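Local coordinates for protein phage integrase/site-specific recombinase (Haloarcula marismortui, PDB 3NRW) that probably binds DNA through this N-terminal, core-binding domain as part of a tyrosine-type site-specific recombinase, consistent with a role in DNA integration, at residues Asn85-Leu90 with Glu98-Lys103; Leu7-Ala12 with Glu41-Arg46. All coordinates share one frame; numbering follows the deposited sequence.

Contact 1. Residues Asn85-Leu90 with Glu98-Lys103; sequences NWLEYL and EDLPEK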
loop_
_atom_site.group_PDB
_atom_site.type_symbol
_atom_site.label_atom_id
_atom_site.label_comp_id
_atom_site.label_asym_id
_atom_site.label_seq_id
_atom_site.Cartn_x
_atom_site.Cartn_y
_atom_site.Cartn_z
ATOM N N ASN A 85 -4.421 -4.022 -3.475
ATOM C CA ASN A 85 -5.730 -3.404 -3.662
ATOM C C ASN A 85 -5.642 -1.891 -3.538
ATOM O O ASN A 85 -6.364 -1.149 -4.213
ATOM C CB ASN A 85 -6.731 -3.942 -2.643
ATOM C CG ASN A 85 -6.928 -5.431 -2.769
ATOM O OD1 ASN A 85 -6.716 -6.002 -3.837
ATOM N ND2 ASN A 85 -7.345 -6.071 -1.687
ATOM N N TRP A 86 -4.754 -1.436 -2.665
ATOM C CA TRP A 86 -4.567 -0.010 -2.463
ATOM C C TRP A 86 -4.045 0.622 -3.748
ATOM O O TRP A 86 -4.588 1.627 -4.209
ATOM C CB TRP A 86 -3.591 0.209 -1.311
ATOM C CG TRP A 86 -3.280 1.623 -0.981
ATOM C CD1 TRP A 86 -4.108 2.703 -1.070
ATOM C CD2 TRP A 86 -2.067 2.092 -0.387
ATOM N NE1 TRP A 86 -3.483 3.827 -0.553
ATOM C CE2 TRP A 86 -2.233 3.472 -0.126
ATOM C CE3 TRP A 86 -0.859 1.474 -0.042
ATOM C CZ2 TRP A 86 -1.226 4.242 0.467
ATOM C CZ3 TRP A 86 0.144 2.246 0.549
ATOM C CH2 TRP A 86 -0.051 3.613 0.798
ATOM N N LEU A 87 -3.010 0.029 -4.335
ATOM C CA LEU A 87 -2.451 0.565 -5.567
ATOM C C LEU A 87 -3.452 0.520 -6.722
ATOM O O LEU A 87 -3.420 1.385 -7.597
ATOM C CB LEU A 87 -1.165 -0.176 -5.941
ATOM C CG LEU A 87 -0.025 -0.019 -4.924
ATOM C CD1 LEU A 87 1.223 -0.695 -5.456
ATOM C CD2 LEU A 87 0.247 1.464 -4.659
ATOM N N GLU A 88 -4.335 -0.475 -6.730
ATOM C CA GLU A 88 -5.344 -0.563 -7.789
ATOM C C GLU A 88 -6.260 0.651 -7.681
ATOM O O GLU A 88 -6.636 1.245 -8.690
ATOM C CB GLU A 88 -6.167 -1.851 -7.659
ATOM C CG GLU A 88 -5.325 -3.112 -7.765
ATOM C CD GLU A 88 -6.153 -4.382 -7.858
ATOM O OE1 GLU A 88 -7.204 -4.464 -7.189
ATOM O OE2 GLU A 88 -5.736 -5.308 -8.584
ATOM N N TYR A 89 -6.617 1.013 -6.452
ATOM C CA TYR A 89 -7.469 2.172 -6.216
ATOM C C TYR A 89 -6.758 3.426 -6.707
ATOM O O TYR A 89 -7.337 4.236 -7.434
ATOM C CB TYR A 89 -7.789 2.313 -4.721
ATOM C CG TYR A 89 -8.398 3.643 -4.338
ATOM C CD1 TYR A 89 -9.611 4.064 -4.886
ATOM C CD2 TYR A 89 -7.758 4.490 -3.428
ATOM C CE1 TYR A 89 -10.169 5.291 -4.541
ATOM C CE2 TYR A 89 -8.309 5.718 -3.079
ATOM C CZ TYR A 89 -9.517 6.114 -3.641
ATOM O OH TYR A 89 -10.072 7.332 -3.312
ATOM N N LEU A 90 -5.500 3.586 -6.308
ATOM C CA LEU A 90 -4.732 4.755 -6.714
ATOM C C LEU A 90 -4.534 4.827 -8.225
ATOM O O LEU A 90 -4.500 5.916 -8.795
ATOM C CB LEU A 90 -3.372 4.775 -6.010
ATOM C CG LEU A 90 -3.403 4.914 -4.484
ATOM C CD1 LEU A 90 -1.973 4.930 -3.973
ATOM C CD2 LEU A 90 -4.136 6.195 -4.068
ATOM N N GLU A 98 -0.530 3.330 -14.230
ATOM C CA GLU A 98 -1.482 2.245 -14.412
ATOM C C GLU A 98 -0.869 0.848 -14.376
ATOM O O GLU A 98 -1.562 -0.121 -14.071
ATOM C CB GLU A 98 -2.261 2.427 -15.718
ATOM C CG GLU A 98 -1.400 2.701 -16.940
ATOM C CD GLU A 98 -1.217 4.185 -17.207
ATOM O OE1 GLU A 98 -0.649 4.892 -16.342
ATOM O OE2 GLU A 98 -1.646 4.647 -18.287
ATOM N N ASP A 99 0.422 0.730 -14.676
ATOM C CA ASP A 99 1.061 -0.584 -14.667
ATOM C C ASP A 99 1.792 -0.921 -13.370
ATOM O O ASP A 99 2.547 -1.892 -13.312
ATOM C CB ASP A 99 2.038 -0.718 -15.843
ATOM C CG ASP A 99 3.184 0.278 -15.776
ATOM O OD1 ASP A 99 4.105 0.178 -16.613
ATOM O OD2 ASP A 99 3.171 1.163 -14.893
ATOM N N LEU A 100 1.562 -0.139 -12.321
ATOM C CA LEU A 100 2.237 -0.394 -11.056
ATOM C C LEU A 100 1.620 -1.498 -10.196
ATOM O O LEU A 100 2.326 -2.376 -9.702
ATOM C CB LEU A 100 2.319 0.887 -10.226
ATOM C CG LEU A 100 3.106 0.697 -8.927
ATOM C CD1 LEU A 100 4.603 0.659 -9.236
ATOM C CD2 LEU A 100 2.799 1.826 -7.969
ATOM N N PRO A 101 0.293 -1.470 -10.002
ATOM C CA PRO A 101 -0.332 -2.504 -9.176
ATOM C C PRO A 101 0.016 -3.941 -9.565
ATOM O O PRO A 101 0.135 -4.806 -8.699
ATOM C CB PRO A 101 -1.825 -2.186 -9.291
ATOM C CG PRO A 101 -1.933 -1.471 -10.608
ATOM C CD PRO A 101 -0.722 -0.588 -10.603
ATOM N N GLU A 102 0.200 -4.189 -10.860
ATOM C CA GLU A 102 0.543 -5.525 -11.347
ATOM C C GLU A 102 1.933 -5.960 -10.900
ATOM O O GLU A 102 2.246 -7.149 -10.887
ATOM C CB GLU A 102 0.487 -5.568 -12.880
ATOM C CG GLU A 102 1.279 -4.446 -13.550
ATOM C CD GLU A 102 1.898 -4.847 -14.881
ATOM O OE1 GLU A 102 1.195 -5.450 -15.724
ATOM O OE2 GLU A 102 3.091 -4.539 -15.090
ATOM N N LYS A 103 2.772 -4.996 -10.541
ATOM C CA LYS A 103 4.128 -5.309 -10.116
ATOM C C LYS A 103 4.203 -5.733 -8.652
ATOM O O LYS A 103 5.281 -6.042 -8.145
ATOM C CB LYS A 103 5.040 -4.109 -10.382
ATOM C CG LYS A 103 5.165 -3.791 -11.865
ATOM C CD LYS A 103 5.935 -2.517 -12.124
ATOM C CE LYS A 103 6.073 -2.274 -13.623
ATOM N NZ LYS A 103 6.818 -1.013 -13.920
#
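L87 and P101 meet through their beta carbons, L87 CB lying 4.0 Å from P101 CB, while the far end of the same leucine reaches a second partner, L100. There the methyl L87 CD1 comes to 3.9 Å from L100 CD2; the two leucine side chains cross at a slant and meet through their branched ends. The third pair lies nearer the surface: the aliphatic part of E88 packs on the proline ring, with E88 CG 3.9 Å from P101 CB. All three contacts are apolar, which suits a patch where L87 and L100 are buried and P101 is only partly exposed.

Torsions sort the groups. The isobutyl group of L100 swings anti to its own nitrogen (chi1 -176°), and this carries CD2 to the methyls of L87. With CG anti to its own carbonyl carbon (chi1 -61°), E88 sets that methylene against P101 CB; the extended chain beyond it carries the carboxylate onward at this exposed position. A proline suits its place because its compact ring lets the backbones come close, the CA atoms of L87 and P101 being 5.2 Å apart. It also opens the 3-10 turn 101-103, in which K103 N donates to L100 O at 2.8 Å.

In the second shell, L59 of helix 56-67 touches both L87 and L100, joining the leucines to a third element, while M51 and V104 add further cover to L87. The neighbouring W86 meets the rings of Y16 and F39. The segment that follows helix 73-92 thus folds back and packs on that helix through a short 3-10 turn, in the all-helical N-terminal region that holds the core-binding domain of a tyrosine recombinase.

Contact 2. Residues Leu7-Ala12 with Glu41-Arg46; sequences LSPREA and EWAEER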
loop_
_atom_site.group_PDB
_atom_site.type_symbol
_atom_site.label_atom_id
_atom_site.label_comp_id
_atom_site.label_asym_id
_atom_site.label_seq_id
_atom_site.Cartn_x
_atom_site.Cartn_y
_atom_site.Cartn_z
ATOM N N LEU A 7 -0.237 12.332 -4.530
ATOM C CA LEU A 7 -0.532 12.133 -3.119
ATOM C C LEU A 7 0.637 11.479 -2.403
ATOM O O LEU A 7 1.288 10.577 -2.937
ATOM C CB LEU A 7 -1.770 11.250 -2.934
ATOM C CG LEU A 7 -3.110 11.762 -3.464
ATOM C CD1 LEU A 7 -4.186 10.714 -3.208
ATOM C CD2 LEU A 7 -3.470 13.073 -2.782
ATOM N N SER A 8 0.888 11.945 -1.187
ATOM C CA SER A 8 1.955 11.402 -0.362
ATOM C C SER A 8 1.444 10.078 0.171
ATOM O O SER A 8 0.248 9.789 0.093
ATOM C CB SER A 8 2.235 12.331 0.817
ATOM O OG SER A 8 1.115 12.387 1.689
ATOM N N PRO A 9 2.346 9.246 0.709
ATOM C CA PRO A 9 1.903 7.961 1.247
ATOM C C PRO A 9 0.781 8.151 2.278
ATOM O O PRO A 9 -0.265 7.501 2.189
ATOM C CB PRO A 9 3.181 7.392 1.851
ATOM C CG PRO A 9 4.226 7.857 0.858
ATOM C CD PRO A 9 3.819 9.308 0.631
ATOM N N ARG A 10 0.978 9.055 3.235
ATOM C CA ARG A 10 -0.037 9.284 4.262
ATOM C C ARG A 10 -1.368 9.742 3.661
ATOM O O ARG A 10 -2.425 9.224 4.025
ATOM C CB ARG A 10 0.459 10.307 5.294
ATOM C CG ARG A 10 0.770 11.678 4.733
ATOM C CD ARG A 10 1.326 12.591 5.811
ATOM N NE ARG A 10 0.491 12.601 7.010
ATOM C CZ ARG A 10 0.759 13.326 8.091
ATOM N NH1 ARG A 10 1.837 14.099 8.118
ATOM N NH2 ARG A 10 -0.045 13.278 9.147
ATOM N N GLU A 11 -1.322 10.695 2.735
ATOM C CA GLU A 11 -2.550 11.185 2.110
ATOM C C GLU A 11 -3.265 10.063 1.361
ATOM O O GLU A 11 -4.487 9.911 1.464
ATOM C CB GLU A 11 -2.250 12.319 1.130
ATOM C CG GLU A 11 -1.608 13.537 1.753
ATOM C CD GLU A 11 -1.335 14.609 0.727
ATOM O OE1 GLU A 11 -0.703 14.298 -0.310
ATOM O OE2 GLU A 11 -1.746 15.767 0.960
ATOM N N ALA A 12 -2.498 9.284 0.602
ATOM C CA ALA A 12 -3.048 8.169 -0.169
ATOM C C ALA A 12 -3.640 7.102 0.746
ATOM O O ALA A 12 -4.655 6.482 0.415
ATOM C CB ALA A 12 -1.961 7.554 -1.052
ATOM N N GLU A 41 5.157 4.312 6.998
ATOM C CA GLU A 41 6.365 4.642 7.752
ATOM C C GLU A 41 7.614 4.299 6.944
ATOM O O GLU A 41 8.568 5.074 6.910
ATOM C CB GLU A 41 6.379 3.913 9.102
ATOM C CG GLU A 41 6.000 2.448 9.036
ATOM C CD GLU A 41 6.095 1.761 10.386
ATOM O OE1 GLU A 41 7.188 1.797 10.991
ATOM O OE2 GLU A 41 5.083 1.176 10.837
ATOM N N TRP A 42 7.600 3.141 6.285
ATOM C CA TRP A 42 8.726 2.715 5.462
ATOM C C TRP A 42 8.950 3.698 4.314
ATOM O O TRP A 42 10.074 4.151 4.080
ATOM C CB TRP A 42 8.464 1.313 4.899
ATOM C CG TRP A 42 9.517 0.819 3.932
ATOM C CD1 TRP A 42 10.677 0.161 4.237
ATOM C CD2 TRP A 42 9.487 0.936 2.507
ATOM N NE1 TRP A 42 11.369 -0.144 3.089
ATOM C CE2 TRP A 42 10.660 0.321 2.010
ATOM C CE3 TRP A 42 8.582 1.499 1.596
ATOM C CZ2 TRP A 42 10.951 0.254 0.646
ATOM C CZ3 TRP A 42 8.873 1.433 0.232
ATOM C CH2 TRP A 42 10.049 0.814 -0.226
ATOM N N ALA A 43 7.883 4.028 3.595
ATOM C CA ALA A 43 7.997 4.950 2.467
ATOM C C ALA A 43 8.490 6.325 2.919
ATOM O O ALA A 43 9.372 6.905 2.282
ATOM C CB ALA A 43 6.651 5.087 1.750
ATOM N N GLU A 44 7.935 6.842 4.012
ATOM C CA GLU A 44 8.349 8.152 4.500
ATOM C C GLU A 44 9.828 8.139 4.888
ATOM O O GLU A 44 10.558 9.087 4.596
ATOM C CB GLU A 44 7.502 8.584 5.701
ATOM C CG GLU A 44 6.019 8.802 5.371
ATOM C CD GLU A 44 5.229 9.347 6.539
ATOM O OE1 GLU A 44 5.746 9.310 7.676
ATOM O OE2 GLU A 44 4.083 9.804 6.326
ATOM N N GLU A 45 10.273 7.069 5.537
ATOM C CA GLU A 45 11.674 6.981 5.937
ATOM C C GLU A 45 12.617 6.858 4.748
ATOM O O GLU A 45 13.786 7.242 4.833
ATOM C CB GLU A 45 11.874 5.812 6.901
ATOM C CG GLU A 45 11.406 6.142 8.302
ATOM C CD GLU A 45 12.238 7.244 8.941
ATOM O OE1 GLU A 45 11.785 7.832 9.940
ATOM O OE2 GLU A 45 13.349 7.517 8.446
ATOM N N ARG A 46 12.097 6.337 3.638
ATOM C CA ARG A 46 12.868 6.162 2.415
ATOM C C ARG A 46 12.704 7.368 1.495
ATOM O O ARG A 46 13.041 7.304 0.314
ATOM C CB ARG A 46 12.415 4.900 1.675
ATOM C CG ARG A 46 12.624 3.603 2.436
ATOM C CD ARG A 46 14.084 3.410 2.806
ATOM N NE ARG A 46 14.562 2.073 2.464
ATOM C CZ ARG A 46 14.709 1.629 1.219
ATOM N NH1 ARG A 46 14.415 2.416 0.194
ATOM N NH2 ARG A 46 15.150 0.397 0.996
HETATM O O HOH W 1 3.506 10.540 3.686
#
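A capping box opens helix 9-20 of this all-helical core-binding domain, and the first turn that it starts is what packs against the C-terminal end of helix 26-45. P9 and A43 make the apolar centre of the contact: P9 CG sits 3.8 Å from A43 CB. Both are buried and small, so the two backbones can approach closely, and proline is well placed in a first turn because it has no amide hydrogen to leave without a helical partner.

In the box, S8 takes the N-cap position. Its OG accepts from E11 N at 3.1 Å, and in return S8 N donates to E11 OE1 at 3.0 Å, nearly straight at 173° and on the anti lone pair of that oxygen. The exchange ties the start of the helix to the residue three places on.

Toward solvent, R10 and E44 replace the apolar pair. R10 NE is 4.6 Å from E44 OE2, not a salt bridge, though the opposite charges probably still attract weakly across the gap; the guanidinium and carboxylate planes are turned 58° apart. E44 OE2 instead lies 3.8 Å from R10 CB. One water bridges the helices, accepting at 3.0 Å from the backbone R10 N, a first-turn N-H with no helical carbonyl to pair with, and donating to E44 OE2 at 2.8 Å.

Both contacts are partly buried and pair two buried residues with more exposed neighbours, but they join different elements. Contact 1 packs a loop onto helix 73-92, and its chemistry is entirely apolar; contact 2 brings the beginning of one helix to the end of another, with a small apolar centre and a hydrated, charged margin. Their centres lie about 16 Å apart, yet the two meet: W86 NE1 probably donates to A12 O at 3.1 Å, and L90 CD1 packs on A12 CB at 3.9 Å. M51 touches P9 and A12 of helix 9-20 as well as W86, L87 and L90 of helix 73-92, so one loop residue serves both helices.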